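Local coordinates for protein NAD-dependent dehydrogenase (Rhizobium meliloti, PDB 4Z0P) that probably reduces glyoxylate and hydroxypyruvate with NADPH as hydride donor, as a dimeric member of the D-isomer specific 2-hydroxyacid dehydrogenase family, at residues L99-S104 with A156-A161; M109-H114 with F196-L201; G144-G149 with R208-A213. All blocks are in the same frame, centred on the assembly; numbering follows the deposited sequence. Where two conformers were deposited one is given.

How the contacts relate
All three contacts lie in the coenzyme-binding half of the subunit, a Rossmann-type domain built on a seven-stranded parallel sheet, and each touches NADPH. Contacts 1 and 2 share helix 97-115, with centres about 11 Å apart. The centre of contact 3 is about 12 Å from that of contact 2 and about 17 Å from that of contact 1. Along the chain 99-104, 109-114 and 144-149 precede 156-161, 196-201 and 208-213, so every pair of contacts interleaves. Strands 142-146 and 196-199 are sheet neighbours, coupling contacts 2 and 3. Strand 142-146, its turn and helix 150-161 together form one wall of the NADPH site, while helix 97-115 also faces the second subunit.

Contact 1: residues L99-S104 with A156-A161; sequences LTTRMS and ARKLAA. With NDP (NADPH dihydro-nicotinamide-adenine-dinucleotide phosphate), chain H.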
loop_
_atom_site.group_PDB
_atom_site.type_symbol
_atom_site.label_atom_id
_atom_site.label_comp_id
_atom_site.label_asym_id
_atom_site.label_seq_id
_atom_site.Cartn_x
_atom_site.Cartn_y
_atom_site.Cartn_z
ATOM N N LEU A 99 -13.097 10.372 4.876
ATOM C CA LEU A 99 -12.156 11.121 4.033
ATOM C C LEU A 99 -10.712 10.832 4.446
ATOM O O LEU A 99 -9.825 10.543 3.622
ATOM C CB LEU A 99 -12.471 12.625 4.113
ATOM C CG LEU A 99 -11.771 13.494 3.073
ATOM C CD1 LEU A 99 -12.296 13.266 1.682
ATOM C CD2 LEU A 99 -12.016 14.956 3.446
ATOM N N THR A 100 -10.479 10.850 5.751
ATOM C CA THR A 100 -9.154 10.611 6.285
ATOM C C THR A 100 -8.635 9.239 5.929
ATOM O O THR A 100 -7.468 9.089 5.521
ATOM C CB THR A 100 -9.176 10.783 7.809
ATOM O OG1 THR A 100 -9.702 12.083 8.112
ATOM C CG2 THR A 100 -7.795 10.670 8.393
ATOM N N THR A 101 -9.482 8.227 6.098
ATOM C CA THR A 101 -9.038 6.851 5.854
ATOM C C THR A 101 -8.706 6.638 4.373
ATOM O O THR A 101 -7.752 5.928 4.035
ATOM C CB THR A 101 -10.020 5.817 6.435
ATOM O OG1 THR A 101 -9.321 4.601 6.684
ATOM C CG2 THR A 101 -11.231 5.557 5.550
ATOM N N ARG A 102 -9.455 7.304 3.508
ATOM C CA ARG A 102 -9.234 7.233 2.057
ATOM C C ARG A 102 -7.910 7.878 1.652
ATOM O O ARG A 102 -7.149 7.314 0.837
ATOM C CB ARG A 102 -10.413 7.842 1.322
ATOM C CG ARG A 102 -11.682 7.015 1.335
ATOM C CD ARG A 102 -12.884 7.838 0.904
ATOM N NE ARG A 102 -14.107 7.027 0.822
ATOM C CZ ARG A 102 -14.516 6.360 -0.265
ATOM N NH1 ARG A 102 -13.851 6.455 -1.404
ATOM N NH2 ARG A 102 -15.636 5.637 -0.216
ATOM N N MET A 103 -7.614 9.054 2.216
ATOM C CA MET A 103 -6.332 9.696 1.921
ATOM C C MET A 103 -5.173 8.796 2.346
ATOM O O MET A 103 -4.202 8.627 1.594
ATOM C CB MET A 103 -6.212 11.060 2.578
ATOM C CG MET A 103 -4.900 11.763 2.286
ATOM S SD MET A 103 -4.585 12.031 0.529
ATOM C CE MET A 103 -5.531 13.529 0.235
ATOM N N SER A 104 -5.272 8.214 3.541
ATOM C CA SER A 104 -4.204 7.376 4.025
ATOM C C SER A 104 -3.984 6.154 3.163
ATOM O O SER A 104 -2.844 5.736 2.981
ATOM C CB SER A 104 -4.424 7.009 5.477
ATOM O OG SER A 104 -4.251 8.192 6.274
ATOM N N ALA A 156 0.796 9.836 8.632
ATOM C CA ALA A 156 2.069 9.609 9.358
ATOM C C ALA A 156 1.977 8.378 10.265
ATOM O O ALA A 156 2.885 7.544 10.284
ATOM C CB ALA A 156 2.433 10.829 10.191
ATOM N N ARG A 157 0.887 8.281 11.035
ATOM C CA ARG A 157 0.741 7.173 11.986
ATOM C C ARG A 157 0.679 5.846 11.243
ATOM O O ARG A 157 1.315 4.855 11.641
ATOM C CB ARG A 157 -0.493 7.344 12.862
ATOM C CG ARG A 157 -0.444 8.490 13.862
ATOM C CD ARG A 157 -1.712 8.527 14.735
ATOM N NE ARG A 157 -2.977 8.704 13.969
ATOM C CZ ARG A 157 -3.657 9.853 13.806
ATOM N NH1 ARG A 157 -3.236 10.987 14.347
ATOM N NH2 ARG A 157 -4.789 9.880 13.090
ATOM N N LYS A 158 -0.097 5.818 10.152
ATOM C CA LYS A 158 -0.226 4.588 9.380
ATOM C C LYS A 158 1.057 4.163 8.689
ATOM O O LYS A 158 1.390 2.984 8.680
ATOM C CB LYS A 158 -1.412 4.674 8.429
ATOM C CG LYS A 158 -2.720 4.531 9.198
ATOM C CD LYS A 158 -3.930 4.936 8.435
ATOM C CE LYS A 158 -5.216 4.611 9.156
ATOM N NZ LYS A 158 -6.393 5.157 8.475
ATOM N N LEU A 159 1.773 5.117 8.103
ATOM C CA LEU A 159 3.057 4.804 7.501
ATOM C C LEU A 159 4.034 4.250 8.528
ATOM O O LEU A 159 4.725 3.261 8.256
ATOM C CB LEU A 159 3.641 6.029 6.825
ATOM C CG LEU A 159 2.944 6.471 5.573
ATOM C CD1 LEU A 159 3.331 7.918 5.261
ATOM C CD2 LEU A 159 3.256 5.561 4.388
ATOM N N ALA A 160 4.076 4.857 9.705
ATOM C CA ALA A 160 4.975 4.387 10.770
ATOM C C ALA A 160 4.625 2.952 11.169
ATOM O O ALA A 160 5.528 2.117 11.362
ATOM C CB ALA A 160 4.921 5.311 11.993
ATOM N N ALA A 161 3.330 2.647 11.245
ATOM C CA ALA A 161 2.886 1.298 11.621
ATOM C C ALA A 161 3.278 0.242 10.599
ATOM O O ALA A 161 3.441 -0.941 10.956
ATOM C CB ALA A 161 1.378 1.259 11.886
HETATM P PA NDP H . -5.714 20.658 8.022
HETATM O O1A NDP H . -6.183 22.102 8.104
HETATM O O2A NDP H . -6.166 19.726 9.096
HETATM O O5B NDP H . -4.131 20.706 8.021
HETATM C C5B NDP H . -3.368 21.634 7.280
HETATM C C4B NDP H . -1.936 21.527 7.730
HETATM O O4B NDP H . -1.162 22.344 6.856
HETATM C C3B NDP H . -1.684 22.041 9.146
HETATM O O3B NDP H . -0.691 21.209 9.736
HETATM C C2B NDP H . -1.146 23.436 8.913
HETATM O O2B NDP H . -0.283 23.921 9.923
HETATM C C1B NDP H . -0.358 23.200 7.650
HETATM N N9A NDP H . -0.092 24.481 6.975
HETATM C C8A NDP H . -0.942 25.338 6.375
HETATM N N7A NDP H . -0.354 26.398 5.869
HETATM C C5A NDP H . 0.966 26.213 6.164
HETATM C C6A NDP H . 2.121 26.986 5.926
HETATM N N6A NDP H . 2.087 28.164 5.262
HETATM N N1A NDP H . 3.320 26.510 6.365
HETATM C C2A NDP H . 3.350 25.341 7.022
HETATM N N3A NDP H . 2.326 24.533 7.312
HETATM C C4A NDP H . 1.151 25.027 6.840
HETATM O O3 NDP H . -6.138 20.186 6.536
HETATM P PN NDP H . -6.385 18.628 6.156
HETATM O O1N NDP H . -5.260 17.788 6.659
HETATM O O2N NDP H . -7.782 18.234 6.479
HETATM O O5D NDP H . -6.356 18.787 4.572
HETATM C C5D NDP H . -5.164 19.213 3.942
HETATM C C4D NDP H . -5.412 19.518 2.472
HETATM O O4D NDP H . -5.523 18.306 1.723
HETATM C C3D NDP H . -6.707 20.243 2.132
HETATM O O3D NDP H . -6.583 21.657 2.384
HETATM C C2D NDP H . -6.951 19.945 0.667
HETATM O O2D NDP H . -6.345 20.954 -0.162
HETATM C C1D NDP H . -6.172 18.615 0.499
HETATM N N1N NDP H . -7.036 17.495 0.122
HETATM C C2N NDP H . -6.873 16.846 -1.097
HETATM C C3N NDP H . -7.653 15.789 -1.459
HETATM C C7N NDP H . -7.405 14.973 -2.692
HETATM O O7N NDP H . -8.317 14.217 -3.082
HETATM N N7N NDP H . -6.265 15.082 -3.338
HETATM C C4N NDP H . -8.749 15.356 -0.558
HETATM C C5N NDP H . -8.864 16.117 0.711
HETATM C C6N NDP H . -8.037 17.098 1.021
HETATM P P2B NDP H . -0.857 24.397 11.350
HETATM O O1X NDP H . -1.240 23.109 12.033
HETATM O O2X NDP H . 0.362 25.061 11.965
HETATM O O3X NDP H . -1.993 25.310 11.081
HETATM O O HOH W 1 -6.375 4.055 5.781
HETATM O O HOH W 2 -8.775 3.517 9.258
#
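Swung away from its own carbonyl carbon at chi1 (-75°) and extended at every later torsion, Lys-158 spans the gap between two helices and sets its ammonium group beside Thr-101, whose OG1 is turned anti to the backbone N (chi1 -156°). The lysine thereby offers two different surfaces. Its aliphatic part runs alongside Ser-104, where CD of Lys-158 packs on CB of Ser-104 at 3.6 Å. Its tip reaches about one helical turn further back, and NZ of Lys-158 comes to 3.5 Å from OG1 of Thr-101.

Water does much of the bridging at this end. One molecule accepts from NZ of Lys-158 at 2.9 Å and bonds to OG1 of Thr-101 at 3.1 Å; it is also within bonding distance of the carbonyl O of Thr-101. A second water lies 2.8 Å from OG1 of Thr-101 and likewise accepts from the lysine. The ammonium group is held from within its own helix as well, by a salt bridge to Asp-154, whose carboxylate also bonds to Ser-104 OG and so serves both partners of the packing.

The two helices belong to the Rossmann-type coenzyme domain: helix 150-161 follows the glycine-rich turn after strand 142-146, and helix 97-115 packs beside it. Leu-159 and Ala-156, on another side of helix 150-161, rest on the sheet through Ile-145 and Val-166. Lys-158 also packs on Met-162 of the second subunit.

From helix 97-115, Met-103 lines the coenzyme pocket. Its hooked side chain brings CE of Met-103 to 3.5 Å from C3N of NADPH, the nicotinamide carbon bearing the carboxamide.

Contact 2: residues M109-H114 with F196-L201; sequences MQCLLH and FLVGLL. With NDP (NADPH dihydro-nicotinamide-adenine-dinucleotide phosphate), chain H.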
loop_
_atom_site.group_PDB
_atom_site.type_symbol
_atom_site.label_atom_id
_atom_site.label_comp_id
_atom_site.label_asym_id
_atom_site.label_seq_id
_atom_site.Cartn_x
_atom_site.Cartn_y
_atom_site.Cartn_z
ATOM N N MET A 109 -0.382 3.686 -0.536
ATOM C CA MET A 109 -0.161 3.046 -1.842
ATOM C C MET A 109 1.032 3.663 -2.563
ATOM O O MET A 109 1.865 2.938 -3.116
ATOM C CB MET A 109 -1.397 3.118 -2.715
ATOM C CG MET A 109 -1.239 2.320 -3.988
ATOM S SD MET A 109 -2.801 2.197 -4.907
ATOM C CE MET A 109 -2.949 3.853 -5.387
ATOM N N GLN A 110 1.124 4.995 -2.564
ATOM C CA GLN A 110 2.242 5.622 -3.279
ATOM C C GLN A 110 3.569 5.273 -2.624
ATOM O O GLN A 110 4.557 4.992 -3.304
ATOM C CB GLN A 110 2.134 7.140 -3.307
ATOM C CG GLN A 110 0.831 7.692 -3.839
ATOM C CD GLN A 110 0.314 6.980 -5.055
ATOM O OE1 GLN A 110 1.037 6.772 -6.036
ATOM N NE2 GLN A 110 -0.959 6.588 -5.007
ATOM N N CYS A 111 3.621 5.347 -1.296
ATOM C CA CYS A 111 4.890 5.034 -0.620
ATOM C C CYS A 111 5.313 3.573 -0.905
ATOM O O CYS A 111 6.499 3.301 -1.074
ATOM C CB CYS A 111 4.805 5.304 0.882
ATOM S SG CYS A 111 4.681 7.095 1.229
ATOM N N LEU A 112 4.360 2.639 -0.942
ATOM C CA LEU A 112 4.685 1.258 -1.271
ATOM C C LEU A 112 5.076 1.062 -2.726
ATOM O O LEU A 112 6.060 0.330 -3.012
ATOM C CB LEU A 112 3.561 0.314 -0.864
ATOM C CG LEU A 112 3.325 0.187 0.638
ATOM C CD1 LEU A 112 2.048 -0.599 0.921
ATOM C CD2 LEU A 112 4.515 -0.411 1.374
ATOM N N LEU A 113 4.371 1.720 -3.640
ATOM C CA LEU A 113 4.707 1.630 -5.076
ATOM C C LEU A 113 6.141 2.081 -5.315
ATOM O O LEU A 113 6.885 1.443 -6.063
ATOM C CB LEU A 113 3.753 2.478 -5.910
ATOM C CG LEU A 113 2.330 1.951 -6.167
ATOM C CD1 LEU A 113 1.517 3.071 -6.804
ATOM C CD2 LEU A 113 2.412 0.766 -7.098
ATOM N N HIS A 114 6.538 3.188 -4.691
ATOM C CA HIS A 114 7.916 3.670 -4.835
ATOM C C HIS A 114 8.931 2.795 -4.089
ATOM O O HIS A 114 9.957 2.410 -4.656
ATOM C CB HIS A 114 8.001 5.135 -4.441
ATOM C CG HIS A 114 7.299 6.026 -5.410
ATOM N ND1 HIS A 114 7.778 6.308 -6.674
ATOM C CD2 HIS A 114 6.140 6.703 -5.294
ATOM C CE1 HIS A 114 6.941 7.120 -7.290
ATOM N NE2 HIS A 114 5.939 7.377 -6.474
ATOM N N PHE A 196 11.219 10.247 0.754
ATOM C CA PHE A 196 9.924 10.368 0.073
ATOM C C PHE A 196 9.204 11.558 0.690
ATOM O O PHE A 196 8.805 11.501 1.851
ATOM C CB PHE A 196 9.016 9.143 0.293
ATOM C CG PHE A 196 9.462 7.840 -0.351
ATOM C CD1 PHE A 196 10.647 7.697 -1.070
ATOM C CD2 PHE A 196 8.657 6.711 -0.180
ATOM C CE1 PHE A 196 10.994 6.463 -1.629
ATOM C CE2 PHE A 196 9.014 5.477 -0.721
ATOM C CZ PHE A 196 10.181 5.357 -1.439
ATOM N N LEU A 197 9.008 12.615 -0.103
ATOM C CA LEU A 197 8.298 13.805 0.346
ATOM C C LEU A 197 6.831 13.684 0.005
ATOM O O LEU A 197 6.497 13.500 -1.165
ATOM C CB LEU A 197 8.872 15.048 -0.335
ATOM C CG LEU A 197 8.203 16.379 0.052
ATOM C CD1 LEU A 197 8.385 16.670 1.523
ATOM C CD2 LEU A 197 8.770 17.518 -0.767
ATOM N N VAL A 198 5.965 13.835 1.004
ATOM C CA VAL A 198 4.513 13.780 0.829
ATOM C C VAL A 198 3.924 15.141 1.153
ATOM O O VAL A 198 4.091 15.648 2.268
ATOM C CB VAL A 198 3.860 12.743 1.752
ATOM C CG1 VAL A 198 2.332 12.777 1.659
ATOM C CG2 VAL A 198 4.342 11.339 1.374
ATOM N N GLY A 199 3.220 15.719 0.187
ATOM C CA GLY A 199 2.512 16.975 0.375
ATOM C C GLY A 199 1.035 16.771 0.739
ATOM O O GLY A 199 0.262 16.228 -0.047
ATOM N N LEU A 200 0.666 17.240 1.923
ATOM C CA LEU A 200 -0.717 17.281 2.408
ATOM C C LEU A 200 -1.028 18.656 3.010
ATOM O O LEU A 200 -1.616 18.765 4.074
ATOM C CB LEU A 200 -0.957 16.180 3.413
ATOM C CG LEU A 200 -1.065 14.790 2.761
ATOM C CD1 LEU A 200 -1.015 13.701 3.827
ATOM C CD2 LEU A 200 -2.313 14.661 1.920
ATOM N N LEU A 201 -0.621 19.685 2.286
ATOM C CA LEU A 201 -0.875 21.086 2.649
ATOM C C LEU A 201 -2.106 21.600 1.902
ATOM O O LEU A 201 -2.366 21.196 0.771
ATOM C CB LEU A 201 0.299 21.968 2.235
ATOM C CG LEU A 201 1.624 21.845 3.002
ATOM C CD1 LEU A 201 2.739 22.541 2.247
ATOM C CD2 LEU A 201 1.472 22.391 4.414
HETATM P PA NDP H . -5.714 20.658 8.022
HETATM O O1A NDP H . -6.183 22.102 8.104
HETATM O O2A NDP H . -6.166 19.726 9.096
HETATM O O5B NDP H . -4.131 20.706 8.021
HETATM C C5B NDP H . -3.368 21.634 7.280
HETATM C C4B NDP H . -1.936 21.527 7.730
HETATM O O4B NDP H . -1.162 22.344 6.856
HETATM C C3B NDP H . -1.684 22.041 9.146
HETATM O O3B NDP H . -0.691 21.209 9.736
HETATM C C2B NDP H . -1.146 23.436 8.913
HETATM O O2B NDP H . -0.283 23.921 9.923
HETATM C C1B NDP H . -0.358 23.200 7.650
HETATM N N9A NDP H . -0.092 24.481 6.975
HETATM C C8A NDP H . -0.942 25.338 6.375
HETATM N N7A NDP H . -0.354 26.398 5.869
HETATM C C5A NDP H . 0.966 26.213 6.164
HETATM C C6A NDP H . 2.121 26.986 5.926
HETATM N N6A NDP H . 2.087 28.164 5.262
HETATM N N1A NDP H . 3.320 26.510 6.365
HETATM C C2A NDP H . 3.350 25.341 7.022
HETATM N N3A NDP H . 2.326 24.533 7.312
HETATM C C4A NDP H . 1.151 25.027 6.840
HETATM O O3 NDP H . -6.138 20.186 6.536
HETATM P PN NDP H . -6.385 18.628 6.156
HETATM O O1N NDP H . -5.260 17.788 6.659
HETATM O O2N NDP H . -7.782 18.234 6.479
HETATM O O5D NDP H . -6.356 18.787 4.572
HETATM C C5D NDP H . -5.164 19.213 3.942
HETATM C C4D NDP H . -5.412 19.518 2.472
HETATM O O4D NDP H . -5.523 18.306 1.723
HETATM C C3D NDP H . -6.707 20.243 2.132
HETATM O O3D NDP H . -6.583 21.657 2.384
HETATM C C2D NDP H . -6.951 19.945 0.667
HETATM O O2D NDP H . -6.345 20.954 -0.162
HETATM C C1D NDP H . -6.172 18.615 0.499
HETATM N N1N NDP H . -7.036 17.495 0.122
HETATM C C2N NDP H . -6.873 16.846 -1.097
HETATM C C3N NDP H . -7.653 15.789 -1.459
HETATM C C7N NDP H . -7.405 14.973 -2.692
HETATM O O7N NDP H . -8.317 14.217 -3.082
HETATM N N7N NDP H . -6.265 15.082 -3.338
HETATM C C4N NDP H . -8.749 15.356 -0.558
HETATM C C5N NDP H . -8.864 16.117 0.711
HETATM C C6N NDP H . -8.037 17.098 1.021
HETATM P P2B NDP H . -0.857 24.397 11.350
HETATM O O1X NDP H . -1.240 23.109 12.033
HETATM O O2X NDP H . 0.362 25.061 11.965
HETATM O O3X NDP H . -1.993 25.310 11.081
#
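The ring of Phe-196 presents its edge to helix 97-115, at residues 109-114, and CE2 of Phe-196 lies 3.3 Å from the carbonyl O of Cys-111, near the ring plane. This is helix-on-sheet packing in the Rossmann-type domain: the helix runs nearly antiparallel to strand 196-199, at 160°, and the axes of the two short segments approach to 10.3 Å. An aromatic edge suits such a carbonyl, since the ring hydrogens carry a slight positive charge.

The same ring meets His-114 obliquely, through the methylene group and not through the imidazole: CB of His-114 is 3.7 Å from CZ of Phe-196. The imidazole is carried off to other partners, with NE2 hydrogen-bonded to Ser-257 and its ring set edge-to-face with Tyr-279. A chi1 of -68° turns the Phe-196 ring away from its own carbonyl, on a CB already directed toward the helix.

The sulfur of Cys-111 sits in the corner between the Phe-196 ring and Val-198. It packs 4.2 Å from CD2 of Phe-196, and Val-198, two residues along the strand on the same face, closes on it with CG2. Val-107 of the same helix and Val-143 of the neighbouring strand also pack on Val-198.

Beyond the strand the chain turns to the coenzyme, where CD2 of Leu-201 lies 3.6 Å from O4B of NADPH.

Contact 3: residues G144-G149 with R208-A213; sequences GIMGMG and RGIFNA. With NDP (NADPH dihydro-nicotinamide-adenine-dinucleotide phosphate), chain H.
Met-146 touches both Phe-211 and Ile-210 with the last two atoms of its side chain. The sulfur addresses the ring at its edge, with SD of Met-146 3.7 Å from CE1 of Phe-211 and 80° off the ring normal as seen from the centroid, a Met-aromatic contact. The terminal methyl meets the isoleucine tip to tip, CE of Met-146 lying 3.9 Å from CD1 of Ile-210.

One face of the Phe-211 ring is covered by the residue just before it: CG2 of Ile-210 sits 3.7 Å above the plane, over the centre. The isoleucine works with both branches, because its chi1 of -167° sends CG1 and CD1 toward Met-146 and leaves CG2 over the ring. Phe-230 meets the aromatic ring with the planes inclined, while Leu-187 and Phe-190 of helix 187-193 pack on Met-146.

Met-146 ends strand 142-146, and the turn that follows fits the GxGxxG pattern of Rossmann-type coenzyme sites (Gly-147, Gly-149, Gly-152). Gly-147 has a positive phi of 107°. Gly-149, the N-cap of helix 150-161, has no side chain and lets its CA come to 3.3 Å from O5B of NADPH. Between them, N of Met-148 makes a weak hydrogen bond of 3.0 Å to O3B, the adenosine ribose hydroxyl of NADPH.

At the other end of the contact, the loop 208-213 is braced by Asn-212, the N-cap of helix 213-216. Its OD1 takes the backbone N of Leu-215, and ND2 of Asn-212 gives a weak bond of 3.2 Å to the carbonyl O of Gly-209.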
loop_
_atom_site.group_PDB
_atom_site.type_symbol
_atom_site.label_atom_id
_atom_site.label_comp_id
_atom_site.label_asym_id
_atom_site.label_seq_id
_atom_site.Cartn_x
_atom_site.Cartn_y
_atom_site.Cartn_z
ATOM N N GLY A 144 8.768 12.031 4.681
ATOM C CA GLY A 144 8.607 13.333 5.308
ATOM C C GLY A 144 7.314 13.939 4.810
ATOM O O GLY A 144 7.158 14.106 3.608
ATOM N N ILE A 145 6.404 14.276 5.721
ATOM C CA ILE A 145 5.099 14.805 5.346
ATOM C C ILE A 145 5.030 16.281 5.664
ATOM O O ILE A 145 5.250 16.677 6.814
ATOM C CB ILE A 145 3.962 14.068 6.077
ATOM C CG1 ILE A 145 3.992 12.574 5.715
ATOM C CG2 ILE A 145 2.616 14.679 5.691
ATOM C CD1 ILE A 145 3.176 11.720 6.644
ATOM N N MET A 146 4.779 17.095 4.626
ATOM C CA MET A 146 4.517 18.525 4.789
ATOM C C MET A 146 3.002 18.726 4.905
ATOM O O MET A 146 2.255 18.466 3.956
ATOM C CB MET A 146 5.113 19.335 3.655
ATOM C CG MET A 146 6.628 19.402 3.728
ATOM S SD MET A 146 7.482 20.146 2.341
ATOM C CE MET A 146 6.945 21.824 2.454
ATOM N N GLY A 147 2.582 19.212 6.082
ATOM C CA GLY A 147 1.173 19.331 6.470
ATOM C C GLY A 147 0.836 18.284 7.502
ATOM O O GLY A 147 0.732 17.108 7.168
ATOM N N MET A 148 0.704 18.697 8.755
ATOM C CA MET A 148 0.490 17.810 9.908
ATOM C C MET A 148 -0.891 18.048 10.502
ATOM O O MET A 148 -1.039 18.193 11.720
ATOM C CB MET A 148 1.552 18.090 10.982
ATOM C CG MET A 148 2.901 17.472 10.702
ATOM S SD MET A 148 2.850 15.705 11.038
ATOM C CE MET A 148 2.610 15.036 9.398
ATOM N N GLY A 149 -1.893 18.114 9.641
ATOM C CA GLY A 149 -3.251 18.323 10.064
ATOM C C GLY A 149 -3.996 17.010 10.152
ATOM O O GLY A 149 -3.407 15.955 10.431
ATOM N N ARG A 208 1.609 28.628 -2.127
ATOM C CA ARG A 208 1.622 28.638 -3.578
ATOM C C ARG A 208 3.052 28.448 -4.087
ATOM O O ARG A 208 3.953 29.164 -3.668
ATOM C CB ARG A 208 1.084 29.971 -4.101
ATOM C CG ARG A 208 0.644 29.873 -5.540
ATOM C CD ARG A 208 0.018 31.171 -5.997
ATOM N NE ARG A 208 -0.573 30.973 -7.306
ATOM C CZ ARG A 208 -1.850 30.726 -7.560
ATOM N NH1 ARG A 208 -2.756 30.615 -6.587
ATOM N NH2 ARG A 208 -2.222 30.577 -8.826
ATOM N N GLY A 209 3.258 27.480 -4.983
ATOM C CA GLY A 209 4.576 27.235 -5.560
ATOM C C GLY A 209 5.690 26.812 -4.609
ATOM O O GLY A 209 6.867 26.942 -4.945
ATOM N N ILE A 210 5.329 26.263 -3.449
ATOM C CA ILE A 210 6.289 25.854 -2.441
ATOM C C ILE A 210 7.131 24.646 -2.911
ATOM O O ILE A 210 8.314 24.542 -2.590
ATOM C CB ILE A 210 5.593 25.574 -1.068
ATOM C CG1 ILE A 210 6.610 25.456 0.073
ATOM C CG2 ILE A 210 4.730 24.356 -1.094
ATOM C CD1 ILE A 210 5.964 25.463 1.447
ATOM N N PHE A 211 6.533 23.771 -3.699
ATOM C CA PHE A 211 7.251 22.572 -4.162
ATOM C C PHE A 211 7.911 22.921 -5.495
ATOM O O PHE A 211 7.309 22.783 -6.561
ATOM C CB PHE A 211 6.323 21.378 -4.305
ATOM C CG PHE A 211 5.540 21.040 -3.046
ATOM C CD1 PHE A 211 6.190 20.645 -1.884
ATOM C CD2 PHE A 211 4.153 21.067 -3.051
ATOM C CE1 PHE A 211 5.473 20.289 -0.739
ATOM C CE2 PHE A 211 3.430 20.705 -1.918
ATOM C CZ PHE A 211 4.085 20.316 -0.753
ATOM N N ASN A 212 9.146 23.390 -5.405
ATOM C CA ASN A 212 9.915 23.888 -6.557
ATOM C C ASN A 212 11.321 23.272 -6.576
ATOM O O ASN A 212 11.673 22.468 -5.707
ATOM C CB ASN A 212 9.985 25.417 -6.536
ATOM C CG ASN A 212 10.583 25.943 -5.270
ATOM O OD1 ASN A 212 11.517 25.367 -4.734
ATOM N ND2 ASN A 212 10.017 27.016 -4.753
ATOM N N ALA A 213 12.089 23.582 -7.620
ATOM C CA ALA A 213 13.380 22.936 -7.831
ATOM C C ALA A 213 14.326 23.131 -6.654
ATOM O O ALA A 213 15.030 22.196 -6.278
ATOM C CB ALA A 213 14.033 23.423 -9.122
HETATM P PA NDP H . -5.714 20.658 8.022
HETATM O O1A NDP H . -6.183 22.102 8.104
HETATM O O2A NDP H . -6.166 19.726 9.096
HETATM O O5B NDP H . -4.131 20.706 8.021
HETATM C C5B NDP H . -3.368 21.634 7.280
HETATM C C4B NDP H . -1.936 21.527 7.730
HETATM O O4B NDP H . -1.162 22.344 6.856
HETATM C C3B NDP H . -1.684 22.041 9.146
HETATM O O3B NDP H . -0.691 21.209 9.736
HETATM C C2B NDP H . -1.146 23.436 8.913
HETATM O O2B NDP H . -0.283 23.921 9.923
HETATM C C1B NDP H . -0.358 23.200 7.650
HETATM N N9A NDP H . -0.092 24.481 6.975
HETATM C C8A NDP H . -0.942 25.338 6.375
HETATM N N7A NDP H . -0.354 26.398 5.869
HETATM C C5A NDP H . 0.966 26.213 6.164
HETATM C C6A NDP H . 2.121 26.986 5.926
HETATM N N6A NDP H . 2.087 28.164 5.262
HETATM N N1A NDP H . 3.320 26.510 6.365
HETATM C C2A NDP H . 3.350 25.341 7.022
HETATM N N3A NDP H . 2.326 24.533 7.312
HETATM C C4A NDP H . 1.151 25.027 6.840
HETATM O O3 NDP H . -6.138 20.186 6.536
HETATM P PN NDP H . -6.385 18.628 6.156
HETATM O O1N NDP H . -5.260 17.788 6.659
HETATM O O2N NDP H . -7.782 18.234 6.479
HETATM O O5D NDP H . -6.356 18.787 4.572
HETATM C C5D NDP H . -5.164 19.213 3.942
HETATM C C4D NDP H . -5.412 19.518 2.472
HETATM O O4D NDP H . -5.523 18.306 1.723
HETATM C C3D NDP H . -6.707 20.243 2.132
HETATM O O3D NDP H . -6.583 21.657 2.384
HETATM C C2D NDP H . -6.951 19.945 0.667
HETATM O O2D NDP H . -6.345 20.954 -0.162
HETATM C C1D NDP H . -6.172 18.615 0.499
HETATM N N1N NDP H . -7.036 17.495 0.122
HETATM C C2N NDP H . -6.873 16.846 -1.097
HETATM C C3N NDP H . -7.653 15.789 -1.459
HETATM C C7N NDP H . -7.405 14.973 -2.692
HETATM O O7N NDP H . -8.317 14.217 -3.082
HETATM N N7N NDP H . -6.265 15.082 -3.338
HETATM C C4N NDP H . -8.749 15.356 -0.558
HETATM C C5N NDP H . -8.864 16.117 0.711
HETATM C C6N NDP H . -8.037 17.098 1.021
HETATM P P2B NDP H . -0.857 24.397 11.350
HETATM O O1X NDP H . -1.240 23.109 12.033
HETATM O O2X NDP H . 0.362 25.061 11.965
HETATM O O3X NDP H . -1.993 25.310 11.081
#